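Local coordinates for protein LBCATS-a (Synthetic construct, PDB 5EY5) that probably serves as the alpha subunit of tryptophan synthase, which cleaves indole-3-glycerol phosphate to indole and glyceraldehyde 3-phosphate, and here holds sn-glycerol-3-phosphate, at residues Ser215-Ala220 with Arg258-Ala263; Lys168-Phe173 with Thr204-Ala209; Thr32-Val37 with Phe82-Glu87. All coordinates share one frame; numbering follows the deposited sequence.

All three contacts belong to one closed eight-stranded parallel barrel and follow each other along the chain in the order contact 3, contact 2, contact 1. Contact 3 pairs helices 30-42 and 78-91 on the outer wall. Contact 2 joins the loop ahead of strand 174-177 to the entry of strand 208-211, which leads on to helix 217-224 of contact 1, where that helix meets the C-terminal helix 249-263. Their centres lie about 24 to 27 Å apart, contacts 2 and 3 on opposite sides of the chain's centre, and none touches another. Contacts 1 and 3 thus lie in the helical layer and contact 2 at strand beginnings, spread round the barrel that holds the glycerol phosphate.

Contact 1 (Ser215-Ala220 with Arg258-Ala263); sequences STPEQA and RELREA
Pro217, the first residue of helix 217-224, lies against one side of helix 249-263, and Leu260 and Ala263 receive it. The tight part is at Ala263: its CB comes within 3.3 Å of Pro217 O and 3.9 Å from Pro217 CB, so the methyl touches both the carbonyl and the ring of one residue. Next to it Ala220 turns its methyl inward, and Ala220 CB stands 4.4 Å from Ala263 CB. Leu260 fills the inner side with a single branch. Its CG is anti to the carbonyl carbon (chi1 -58°), and the CD2 methyl reaches to 4.1 Å from Pro217 N while also meeting the CB of Ala220. The backbones come nearest at Pro217 and Leu260, whose CA atoms are 5.0 Å apart.

The outer side is looser. Glu259 runs extended beside the proline ring, pointing the same way, and its OE2 stays 3.9 Å from Pro217 CG; Glu259 is an exposed residue, and its carboxylate makes no polar bond to the other segment. The two helices meet by van der Waals packing, while the start of helix 217-224 is braced by polar bonds of its own. Thr216 is the N-cap, its OG1 accepting from Gln219 N at 3.2 Å. The extended Gln219 side chain (chi2 179°) reaches toward Ser215, where OE1 takes the N-H of Ser215 at 2.9 Å in a nearly straight bond (173°), while NE2 gives to Arg186 O. Arg186 lines the glycerol phosphate pocket, as does Gly213, whose carbonyl is within hydrogen-bonding reach of Ser215 OG. The arrangement is that of a TIM barrel's outer layer, where the capped helix following strand 208-211 packs on the C-terminal helix that closes the ring.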
ATOM      1  N   SER A 215      45.075   8.157 -18.967  1.00 48.59           N
ATOM      2  CA  SER A 215      45.497   8.130 -17.574  1.00 55.62           C
ATOM      3  C   SER A 215      46.987   7.885 -17.340  1.00 60.84           C
ATOM      4  O   SER A 215      47.446   8.056 -16.204  1.00 66.32           O
ATOM      5  CB  SER A 215      44.698   7.066 -16.803  1.00 56.93           C
ATOM      6  OG  SER A 215      44.150   6.105 -17.687  1.00 59.96           O
ATOM      7  N   THR A 216      47.751   7.495 -18.350  1.00 51.11           N
ATOM      8  CA  THR A 216      49.156   7.158 -18.176  1.00 55.87           C
ATOM      9  C   THR A 216      49.983   7.780 -19.287  1.00 59.24           C
ATOM     10  O   THR A 216      49.471   8.047 -20.382  1.00 57.48           O
ATOM     11  CB  THR A 216      49.376   5.638 -18.184  1.00 61.14           C
ATOM     12  OG1 THR A 216      49.081   5.131 -19.492  1.00 60.15           O
ATOM     13  CG2 THR A 216      48.478   4.949 -17.161  1.00 61.87           C
ATOM     14  N   PRO A 217      51.276   8.012 -19.042  1.00 46.89           N
ATOM     15  CA  PRO A 217      52.143   8.491 -20.128  1.00 47.00           C
ATOM     16  C   PRO A 217      52.102   7.614 -21.374  1.00 47.21           C
ATOM     17  O   PRO A 217      52.098   8.149 -22.489  1.00 46.61           O
ATOM     18  CB  PRO A 217      53.537   8.509 -19.479  1.00 48.64           C
ATOM     19  CG  PRO A 217      53.403   7.746 -18.207  1.00 53.07           C
ATOM     20  CD  PRO A 217      52.000   7.934 -17.764  1.00 49.93           C
ATOM     21  N   GLU A 218      52.068   6.286 -21.229  1.00 48.41           N
ATOM     22  CA  GLU A 218      52.020   5.427 -22.412  1.00 52.18           C
ATOM     23  C   GLU A 218      50.776   5.710 -23.249  1.00 51.12           C
ATOM     24  O   GLU A 218      50.845   5.765 -24.483  1.00 47.24           O
ATOM     25  CB  GLU A 218      52.078   3.954 -22.004  1.00 56.32           C
ATOM     26  N   GLN A 219      49.629   5.906 -22.598  1.00 50.24           N
ATOM     27  CA  GLN A 219      48.414   6.247 -23.333  1.00 45.18           C
ATOM     28  C   GLN A 219      48.509   7.633 -23.948  1.00 37.50           C
ATOM     29  O   GLN A 219      48.050   7.850 -25.072  1.00 40.11           O
ATOM     30  CB  GLN A 219      47.199   6.165 -22.409  1.00 46.07           C
ATOM     31  CG  GLN A 219      46.840   4.765 -22.001  1.00 51.11           C
ATOM     32  CD  GLN A 219      45.639   4.733 -21.071  1.00 56.06           C
ATOM     33  OE1 GLN A 219      45.240   5.764 -20.526  1.00 53.34           O
ATOM     34  NE2 GLN A 219      45.058   3.551 -20.886  1.00 58.55           N
ATOM     35  N   ALA A 220      49.064   8.599 -23.207  1.00 36.27           N
ATOM     36  CA  ALA A 220      49.212   9.939 -23.758  1.00 35.55           C
ATOM     37  C   ALA A 220      50.070   9.915 -25.012  1.00 42.07           C
ATOM     38  O   ALA A 220      49.785  10.629 -25.985  1.00 40.66           O
ATOM     39  CB  ALA A 220      49.807  10.872 -22.708  1.00 35.01           C
ATOM     40  N   ARG A 258      55.055  16.175 -15.798  1.00 39.06           N
ATOM     41  CA  ARG A 258      56.315  16.145 -16.526  1.00 35.44           C
ATOM     42  C   ARG A 258      56.464  14.832 -17.292  1.00 38.44           C
ATOM     43  O   ARG A 258      56.974  14.818 -18.421  1.00 37.55           O
ATOM     44  CB  ARG A 258      57.480  16.368 -15.560  1.00 38.10           C
ATOM     45  N   GLU A 259      56.018  13.719 -16.700  1.00 36.23           N
ATOM     46  CA  GLU A 259      55.967  12.458 -17.436  1.00 44.84           C
ATOM     47  C   GLU A 259      55.067  12.590 -18.654  1.00 44.36           C
ATOM     48  O   GLU A 259      55.413  12.143 -19.753  1.00 43.44           O
ATOM     49  CB  GLU A 259      55.454  11.332 -16.543  1.00 55.56           C
ATOM     50  CG  GLU A 259      56.234  11.082 -15.277  1.00 71.79           C
ATOM     51  CD  GLU A 259      55.535  10.066 -14.384  1.00 85.55           C
ATOM     52  OE1 GLU A 259      55.528  10.257 -13.147  1.00 89.97           O
ATOM     53  OE2 GLU A 259      54.977   9.085 -14.928  1.00 87.68           O
ATOM     54  N   LEU A 260      53.894  13.197 -18.468  1.00 41.14           N
ATOM     55  CA  LEU A 260      52.978  13.377 -19.586  1.00 36.31           C
ATOM     56  C   LEU A 260      53.608  14.243 -20.660  1.00 35.74           C
ATOM     57  O   LEU A 260      53.410  14.004 -21.858  1.00 43.35           O
ATOM     58  CB  LEU A 260      51.668  14.006 -19.104  1.00 33.34           C
ATOM     59  CG  LEU A 260      50.839  13.319 -18.018  1.00 37.91           C
ATOM     60  CD1 LEU A 260      49.653  14.199 -17.612  1.00 32.90           C
ATOM     61  CD2 LEU A 260      50.383  11.937 -18.470  1.00 41.80           C
ATOM     62  N   ARG A 261      54.365  15.263 -20.254  1.00 37.15           N
ATOM     63  CA  ARG A 261      54.974  16.168 -21.229  1.00 39.58           C
ATOM     64  C   ARG A 261      56.035  15.452 -22.058  1.00 38.44           C
ATOM     65  O   ARG A 261      56.114  15.634 -23.281  1.00 37.49           O
ATOM     66  CB  ARG A 261      55.567  17.382 -20.499  1.00 44.71           C
ATOM     67  CG  ARG A 261      56.362  18.370 -21.366  1.00 47.69           C
ATOM     68  CD  ARG A 261      55.458  19.254 -22.233  1.00 47.95           C
ATOM     69  NE  ARG A 261      54.950  18.555 -23.415  1.00 40.89           N
ATOM     70  CZ  ARG A 261      54.127  19.094 -24.311  1.00 39.94           C
ATOM     71  NH1 ARG A 261      53.702  20.345 -24.164  1.00 37.32           N
ATOM     72  NH2 ARG A 261      53.708  18.377 -25.347  1.00 36.76           N
ATOM     73  N   GLU A 262      56.874  14.638 -21.410  1.00 40.97           N
ATOM     74  CA  GLU A 262      57.845  13.852 -22.166  1.00 38.90           C
ATOM     75  C   GLU A 262      57.147  12.870 -23.095  1.00 45.80           C
ATOM     76  O   GLU A 262      57.694  12.511 -24.144  1.00 45.83           O
ATOM     77  CB  GLU A 262      58.789  13.107 -21.218  1.00 42.26           C
ATOM     78  N   ALA A 263      55.931  12.445 -22.740  1.00 40.13           N
ATOM     79  CA  ALA A 263      55.191  11.493 -23.559  1.00 47.27           C
ATOM     80  C   ALA A 263      54.439  12.152 -24.711  1.00 43.64           C
ATOM     81  O   ALA A 263      54.344  11.569 -25.793  1.00 39.25           O
ATOM     82  CB  ALA A 263      54.212  10.702 -22.687  1.00 47.96           C
TER

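Contact 2 (Lys168-Phe173 with Thr204-Ala209); sequences KHASGF and TDLPIA
The backbones of Phe173 and Pro207 come together with their CA atoms 4.9 Å apart, as the loop after helix 160-169 runs alongside the turn into strand 208-211. Leu206 carries one half of the contact: its CD1 methyl sits 3.6 Å from Ala170 CB and 3.4 Å from Ala170 O. Thr204 shapes the turn beneath it, an ST turn in which OG1 accepts from Leu206 N at 3.0 Å. Pro207 lays its ring against the loop, with CD 3.5 Å from Gly172 O. This is where two neighbouring parallel strands of the TIM barrel begin: Pro207 and Ala209 open the pairing with backbone bonds to Val174, and Ala209 bonds to Cys176 as well. Phe173 forms the other half. Its CG stands between the backbone N and the carbonyl carbon (chi1 55°), which swings the ring toward Ala209, and CD1 meets the CB of Ala209 obliquely at 3.8 Å. Phe173 CB also presses on Pro207 O, at 3.3 Å. Beyond this pair Ile4 of helix 3-14 and Ile151 of strand 149-154 touch the buried phenylalanine, while Phe8 of helix 3-14 touches Pro207.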
ATOM      1  N   LYS A 168      31.082  23.463 -37.806  1.00 65.62           N
ATOM      2  CA  LYS A 168      30.692  24.750 -38.371  1.00 67.16           C
ATOM      3  C   LYS A 168      30.653  25.842 -37.313  1.00 62.67           C
ATOM      4  O   LYS A 168      30.881  27.015 -37.625  1.00 62.82           O
ATOM      5  CB  LYS A 168      29.331  24.636 -39.059  1.00 72.45           C
ATOM      6  N   HIS A 169      30.361  25.485 -36.065  1.00 54.16           N
ATOM      7  CA  HIS A 169      30.279  26.471 -34.998  1.00 54.64           C
ATOM      8  C   HIS A 169      31.494  26.451 -34.086  1.00 47.65           C
ATOM      9  O   HIS A 169      31.618  27.328 -33.228  1.00 47.97           O
ATOM     10  CB  HIS A 169      29.008  26.254 -34.165  1.00 59.08           C
ATOM     11  N   ALA A 170      32.394  25.490 -34.260  1.00 46.10           N
ATOM     12  CA  ALA A 170      33.523  25.341 -33.357  1.00 47.76           C
ATOM     13  C   ALA A 170      34.595  26.391 -33.629  1.00 39.46           C
ATOM     14  O   ALA A 170      34.782  26.849 -34.756  1.00 44.47           O
ATOM     15  CB  ALA A 170      34.126  23.942 -33.486  1.00 56.73           C
ATOM     16  N   SER A 171      35.311  26.762 -32.572  1.00 36.99           N
ATOM     17  CA  SER A 171      36.492  27.599 -32.702  1.00 39.34           C
ATOM     18  C   SER A 171      37.472  27.201 -31.607  1.00 44.21           C
ATOM     19  O   SER A 171      37.103  26.560 -30.619  1.00 44.74           O
ATOM     20  CB  SER A 171      36.147  29.096 -32.633  1.00 39.10           C
ATOM     21  OG  SER A 171      35.430  29.405 -31.448  1.00 49.08           O
ATOM     22  N   GLY A 172      38.727  27.579 -31.795  1.00 44.45           N
ATOM     23  CA  GLY A 172      39.760  27.188 -30.856  1.00 45.12           C
ATOM     24  C   GLY A 172      40.279  25.802 -31.175  1.00 39.48           C
ATOM     25  O   GLY A 172      41.318  25.645 -31.817  1.00 35.05           O
ATOM     26  N   PHE A 173      39.575  24.773 -30.724  1.00 36.55           N
ATOM     27  CA  PHE A 173      39.870  23.438 -31.207  1.00 32.64           C
ATOM     28  C   PHE A 173      38.587  22.626 -31.161  1.00 36.85           C
ATOM     29  O   PHE A 173      37.552  23.079 -30.666  1.00 40.70           O
ATOM     30  CB  PHE A 173      41.018  22.781 -30.423  1.00 33.68           C
ATOM     31  CG  PHE A 173      40.815  22.718 -28.924  1.00 41.44           C
ATOM     32  CD1 PHE A 173      40.361  21.553 -28.322  1.00 47.56           C
ATOM     33  CD2 PHE A 173      41.124  23.803 -28.114  1.00 36.67           C
ATOM     34  CE1 PHE A 173      40.194  21.476 -26.945  1.00 42.07           C
ATOM     35  CE2 PHE A 173      40.966  23.726 -26.736  1.00 39.57           C
ATOM     36  CZ  PHE A 173      40.504  22.557 -26.152  1.00 36.30           C
ATOM     37  N   THR A 204      36.976  19.775 -40.941  1.00 62.67           N
ATOM     38  CA  THR A 204      37.395  21.062 -40.425  1.00 54.20           C
ATOM     39  C   THR A 204      38.911  21.104 -40.481  1.00 53.50           C
ATOM     40  O   THR A 204      39.575  20.066 -40.505  1.00 54.25           O
ATOM     41  CB  THR A 204      36.944  21.257 -38.982  1.00 49.51           C
ATOM     42  OG1 THR A 204      37.456  22.497 -38.482  1.00 56.51           O
ATOM     43  CG2 THR A 204      37.488  20.120 -38.136  1.00 43.77           C
ATOM     44  N   ASP A 205      39.461  22.310 -40.478  1.00 53.76           N
ATOM     45  CA  ASP A 205      40.900  22.472 -40.323  1.00 57.88           C
ATOM     46  C   ASP A 205      41.291  22.912 -38.923  1.00 53.02           C
ATOM     47  O   ASP A 205      42.465  23.213 -38.685  1.00 52.95           O
ATOM     48  CB  ASP A 205      41.437  23.445 -41.364  1.00 61.90           C
ATOM     49  CG  ASP A 205      41.417  22.850 -42.742  1.00 70.96           C
ATOM     50  OD1 ASP A 205      41.128  23.581 -43.711  1.00 77.28           O
ATOM     51  OD2 ASP A 205      41.661  21.627 -42.843  1.00 74.06           O
ATOM     52  N   LEU A 206      40.341  22.947 -37.992  1.00 42.67           N
ATOM     53  CA  LEU A 206      40.680  23.289 -36.624  1.00 41.55           C
ATOM     54  C   LEU A 206      41.615  22.233 -36.036  1.00 43.12           C
ATOM     55  O   LEU A 206      41.589  21.070 -36.440  1.00 39.18           O
ATOM     56  CB  LEU A 206      39.420  23.393 -35.768  1.00 43.83           C
ATOM     57  CG  LEU A 206      38.504  24.609 -35.935  1.00 53.10           C
ATOM     58  CD1 LEU A 206      37.320  24.531 -34.978  1.00 46.29           C
ATOM     59  CD2 LEU A 206      39.268  25.908 -35.718  1.00 54.11           C
ATOM     60  N   PRO A 207      42.443  22.602 -35.062  1.00 41.54           N
ATOM     61  CA  PRO A 207      43.205  21.578 -34.342  1.00 42.82           C
ATOM     62  C   PRO A 207      42.243  20.636 -33.638  1.00 34.33           C
ATOM     63  O   PRO A 207      41.167  21.032 -33.197  1.00 35.62           O
ATOM     64  CB  PRO A 207      44.035  22.380 -33.335  1.00 46.68           C
ATOM     65  CG  PRO A 207      43.968  23.813 -33.807  1.00 50.89           C
ATOM     66  CD  PRO A 207      42.675  23.959 -34.539  1.00 36.51           C
ATOM     67  N   ILE A 208      42.639  19.378 -33.519  1.00 34.53           N
ATOM     68  CA  ILE A 208      41.833  18.382 -32.824  1.00 33.58           C
ATOM     69  C   ILE A 208      42.615  17.878 -31.617  1.00 37.64           C
ATOM     70  O   ILE A 208      43.764  17.441 -31.751  1.00 41.50           O
ATOM     71  CB  ILE A 208      41.445  17.227 -33.751  1.00 38.92           C
ATOM     72  CG1 ILE A 208      40.829  17.799 -35.043  1.00 40.65           C
ATOM     73  CG2 ILE A 208      40.496  16.289 -33.013  1.00 39.61           C
ATOM     74  CD1 ILE A 208      40.605  16.770 -36.139  1.00 43.93           C
ATOM     75  N   ALA A 209      41.996  17.953 -30.447  1.00 32.33           N
ATOM     76  CA  ALA A 209      42.509  17.375 -29.214  1.00 38.24           C
ATOM     77  C   ALA A 209      41.630  16.207 -28.769  1.00 40.24           C
ATOM     78  O   ALA A 209      40.411  16.219 -28.961  1.00 37.81           O
ATOM     79  CB  ALA A 209      42.560  18.429 -28.113  1.00 32.59           C
TER

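Contact 3 (Thr32-Val37 with Phe82-Glu87); sequences TTLELV and FEMVRE
Met84 reaches from helix 78-91 to Thr33 and Leu34 of helix 30-42, joining two neighbouring helices in the outer layer of the TIM barrel. The segment axes approach to 10.5 Å and run in broadly the same direction, with a signed crossing angle of -41°. Apolar contact does most of the work. The Leu34 and Met84 side chains run antiparallel past one another, Leu34 CD1 lying 4.1 Å from Met84 CG. At the outer edge Leu34 CD2 meets the CB of Glu87 at 4.4 Å, while the carboxylate of Glu87 leads away from the contact. Val37 adds its CG2 against Met84 CE, and Leu50 of strand 48-51 lies beneath, touched by Thr33, Val37 and Met84.

Polar bonding enters through Thr33, whose OG1 is bonded to Gly26 N and to Asp29 O. These two bonds fix the rotation of the side chain, with CG2 anti to the backbone N and facing the methionine sulfur. Sulfur contacts complete the join. The methionine chain, twisted at chi2 (-139°), lies nearly perpendicular to the Thr33 side chain, and its SD makes van der Waals contacts at 3.7 Å from Thr33 CG2 and 3.8 Å from Leu34 N.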
ATOM      1  N   THR A  32      45.353  26.848  -3.939  1.00 40.56           N
ATOM      2  CA  THR A  32      46.064  25.674  -4.425  1.00 39.98           C
ATOM      3  C   THR A  32      45.899  25.514  -5.930  1.00 41.60           C
ATOM      4  O   THR A  32      46.822  25.047  -6.606  1.00 41.63           O
ATOM      5  CB  THR A  32      45.577  24.426  -3.681  1.00 45.46           C
ATOM      6  OG1 THR A  32      45.779  24.614  -2.276  1.00 54.05           O
ATOM      7  CG2 THR A  32      46.356  23.188  -4.131  1.00 41.99           C
ATOM      8  N   THR A  33      44.737  25.893  -6.467  1.00 33.86           N
ATOM      9  CA  THR A  33      44.550  25.907  -7.913  1.00 37.84           C
ATOM     10  C   THR A  33      45.573  26.808  -8.584  1.00 31.57           C
ATOM     11  O   THR A  33      46.220  26.419  -9.566  1.00 39.33           O
ATOM     12  CB  THR A  33      43.135  26.381  -8.269  1.00 37.83           C
ATOM     13  OG1 THR A  33      42.152  25.591  -7.581  1.00 37.36           O
ATOM     14  CG2 THR A  33      42.917  26.274  -9.766  1.00 33.87           C
ATOM     15  N   LEU A  34      45.661  28.049  -8.120  1.00 36.63           N
ATOM     16  CA  LEU A  34      46.667  28.983  -8.603  1.00 43.16           C
ATOM     17  C   LEU A  34      48.053  28.347  -8.607  1.00 42.35           C
ATOM     18  O   LEU A  34      48.739  28.323  -9.633  1.00 40.08           O
ATOM     19  CB  LEU A  34      46.656  30.238  -7.724  1.00 46.10           C
ATOM     20  CG  LEU A  34      47.424  31.433  -8.273  1.00 45.67           C
ATOM     21  CD1 LEU A  34      46.992  31.661  -9.717  1.00 44.50           C
ATOM     22  CD2 LEU A  34      47.130  32.643  -7.419  1.00 41.72           C
ATOM     23  N   GLU A  35      48.501  27.861  -7.443  1.00 42.60           N
ATOM     24  CA  GLU A  35      49.774  27.144  -7.380  1.00 41.60           C
ATOM     25  C   GLU A  35      49.840  26.038  -8.431  1.00 40.18           C
ATOM     26  O   GLU A  35      50.870  25.868  -9.093  1.00 37.69           O
ATOM     27  CB  GLU A  35      49.982  26.556  -5.986  1.00 46.37           C
ATOM     28  CG  GLU A  35      50.540  27.526  -4.962  1.00 59.53           C
ATOM     29  CD  GLU A  35      51.329  26.817  -3.862  1.00 73.16           C
ATOM     30  OE1 GLU A  35      50.706  26.346  -2.882  1.00 72.49           O
ATOM     31  OE2 GLU A  35      52.575  26.722  -3.990  1.00 79.35           O
ATOM     32  N   LEU A  36      48.739  25.300  -8.617  1.00 42.23           N
ATOM     33  CA  LEU A  36      48.721  24.191  -9.574  1.00 45.35           C
ATOM     34  C   LEU A  36      48.856  24.688 -11.005  1.00 42.35           C
ATOM     35  O   LEU A  36      49.643  24.141 -11.789  1.00 35.28           O
ATOM     36  CB  LEU A  36      47.442  23.364  -9.409  1.00 40.25           C
ATOM     37  CG  LEU A  36      47.444  22.531  -8.129  1.00 43.95           C
ATOM     38  CD1 LEU A  36      46.087  21.893  -7.871  1.00 39.47           C
ATOM     39  CD2 LEU A  36      48.555  21.483  -8.178  1.00 44.52           C
ATOM     40  N   VAL A  37      48.099  25.730 -11.366  1.00 38.21           N
ATOM     41  CA  VAL A  37      48.231  26.310 -12.700  1.00 36.74           C
ATOM     42  C   VAL A  37      49.678  26.685 -12.968  1.00 37.32           C
ATOM     43  O   VAL A  37      50.242  26.355 -14.020  1.00 36.90           O
ATOM     44  CB  VAL A  37      47.304  27.525 -12.860  1.00 42.68           C
ATOM     45  CG1 VAL A  37      47.539  28.183 -14.226  1.00 38.22           C
ATOM     46  CG2 VAL A  37      45.840  27.103 -12.670  1.00 35.21           C
ATOM     47  N   PHE A  82      37.228  33.759 -11.747  1.00 34.65           N
ATOM     48  CA  PHE A  82      37.606  34.953 -12.506  1.00 32.57           C
ATOM     49  C   PHE A  82      38.698  35.750 -11.799  1.00 35.72           C
ATOM     50  O   PHE A  82      39.669  36.189 -12.426  1.00 38.09           O
ATOM     51  CB  PHE A  82      36.378  35.831 -12.740  1.00 35.63           C
ATOM     52  CG  PHE A  82      35.500  35.370 -13.874  1.00 37.48           C
ATOM     53  CD1 PHE A  82      36.053  34.943 -15.070  1.00 41.85           C
ATOM     54  CD2 PHE A  82      34.122  35.383 -13.746  1.00 37.27           C
ATOM     55  CE1 PHE A  82      35.242  34.527 -16.112  1.00 44.80           C
ATOM     56  CE2 PHE A  82      33.308  34.972 -14.793  1.00 37.26           C
ATOM     57  CZ  PHE A  82      33.863  34.539 -15.966  1.00 40.03           C
ATOM     58  N   GLU A  83      38.541  35.985 -10.493  1.00 35.31           N
ATOM     59  CA  GLU A  83      39.559  36.737  -9.770  1.00 37.74           C
ATOM     60  C   GLU A  83      40.883  35.984  -9.756  1.00 35.34           C
ATOM     61  O   GLU A  83      41.955  36.592  -9.849  1.00 39.64           O
ATOM     62  CB  GLU A  83      39.093  37.038  -8.346  1.00 39.06           C
ATOM     63  N   MET A  84      40.829  34.659  -9.629  1.00 39.22           N
ATOM     64  CA  MET A  84      42.049  33.865  -9.703  1.00 39.75           C
ATOM     65  C   MET A  84      42.692  33.984 -11.078  1.00 36.29           C
ATOM     66  O   MET A  84      43.915  34.130 -11.186  1.00 37.14           O
ATOM     67  CB  MET A  84      41.746  32.402  -9.371  1.00 44.04           C
ATOM     68  CG  MET A  84      42.984  31.570  -9.080  1.00 46.04           C
ATOM     69  SD  MET A  84      42.858  29.940  -9.828  1.00 49.84           S
ATOM     70  CE  MET A  84      43.188  30.381 -11.528  1.00 51.26           C
ATOM     71  N   VAL A  85      41.886  33.936 -12.146  1.00 34.46           N
ATOM     72  CA  VAL A  85      42.445  34.121 -13.488  1.00 36.54           C
ATOM     73  C   VAL A  85      43.061  35.507 -13.631  1.00 37.05           C
ATOM     74  O   VAL A  85      44.096  35.678 -14.293  1.00 37.96           O
ATOM     75  CB  VAL A  85      41.365  33.852 -14.563  1.00 37.30           C
ATOM     76  CG1 VAL A  85      41.905  34.146 -15.967  1.00 36.64           C
ATOM     77  CG2 VAL A  85      40.899  32.421 -14.472  1.00 29.37           C
ATOM     78  N   ARG A  86      42.480  36.514 -12.980  1.00 37.91           N
ATOM     79  CA  ARG A  86      43.080  37.841 -13.070  1.00 38.57           C
ATOM     80  C   ARG A  86      44.381  37.914 -12.283  1.00 40.72           C
ATOM     81  O   ARG A  86      45.348  38.534 -12.735  1.00 43.52           O
ATOM     82  CB  ARG A  86      42.089  38.912 -12.610  1.00 49.53           C
ATOM     83  CG  ARG A  86      40.996  39.181 -13.643  1.00 57.03           C
ATOM     84  CD  ARG A  86      40.222  40.461 -13.357  1.00 66.93           C
ATOM     85  NE  ARG A  86      39.637  40.465 -12.018  1.00 74.51           N
ATOM     86  CZ  ARG A  86      38.437  39.970 -11.717  1.00 77.30           C
ATOM     87  NH1 ARG A  86      37.677  39.427 -12.664  1.00 69.42           N
ATOM     88  NH2 ARG A  86      37.994  40.021 -10.465  1.00 79.57           N
ATOM     89  N   GLU A  87      44.443  37.272 -11.115  1.00 49.83           N
ATOM     90  CA  GLU A  87      45.732  37.162 -10.439  1.00 51.28           C
ATOM     91  C   GLU A  87      46.727  36.437 -11.328  1.00 49.29           C
ATOM     92  O   GLU A  87      47.889  36.843 -11.438  1.00 58.76           O
ATOM     93  CB  GLU A  87      45.588  36.443  -9.094  1.00 53.32           C
ATOM     94  CG  GLU A  87      44.480  36.982  -8.215  1.00 70.57           C
ATOM     95  CD  GLU A  87      44.465  38.500  -8.170  1.00 88.41           C
ATOM     96  OE1 GLU A  87      45.425  39.095  -7.630  1.00 96.82           O
ATOM     97  OE2 GLU A  87      43.495  39.098  -8.689  1.00 90.04           O
TER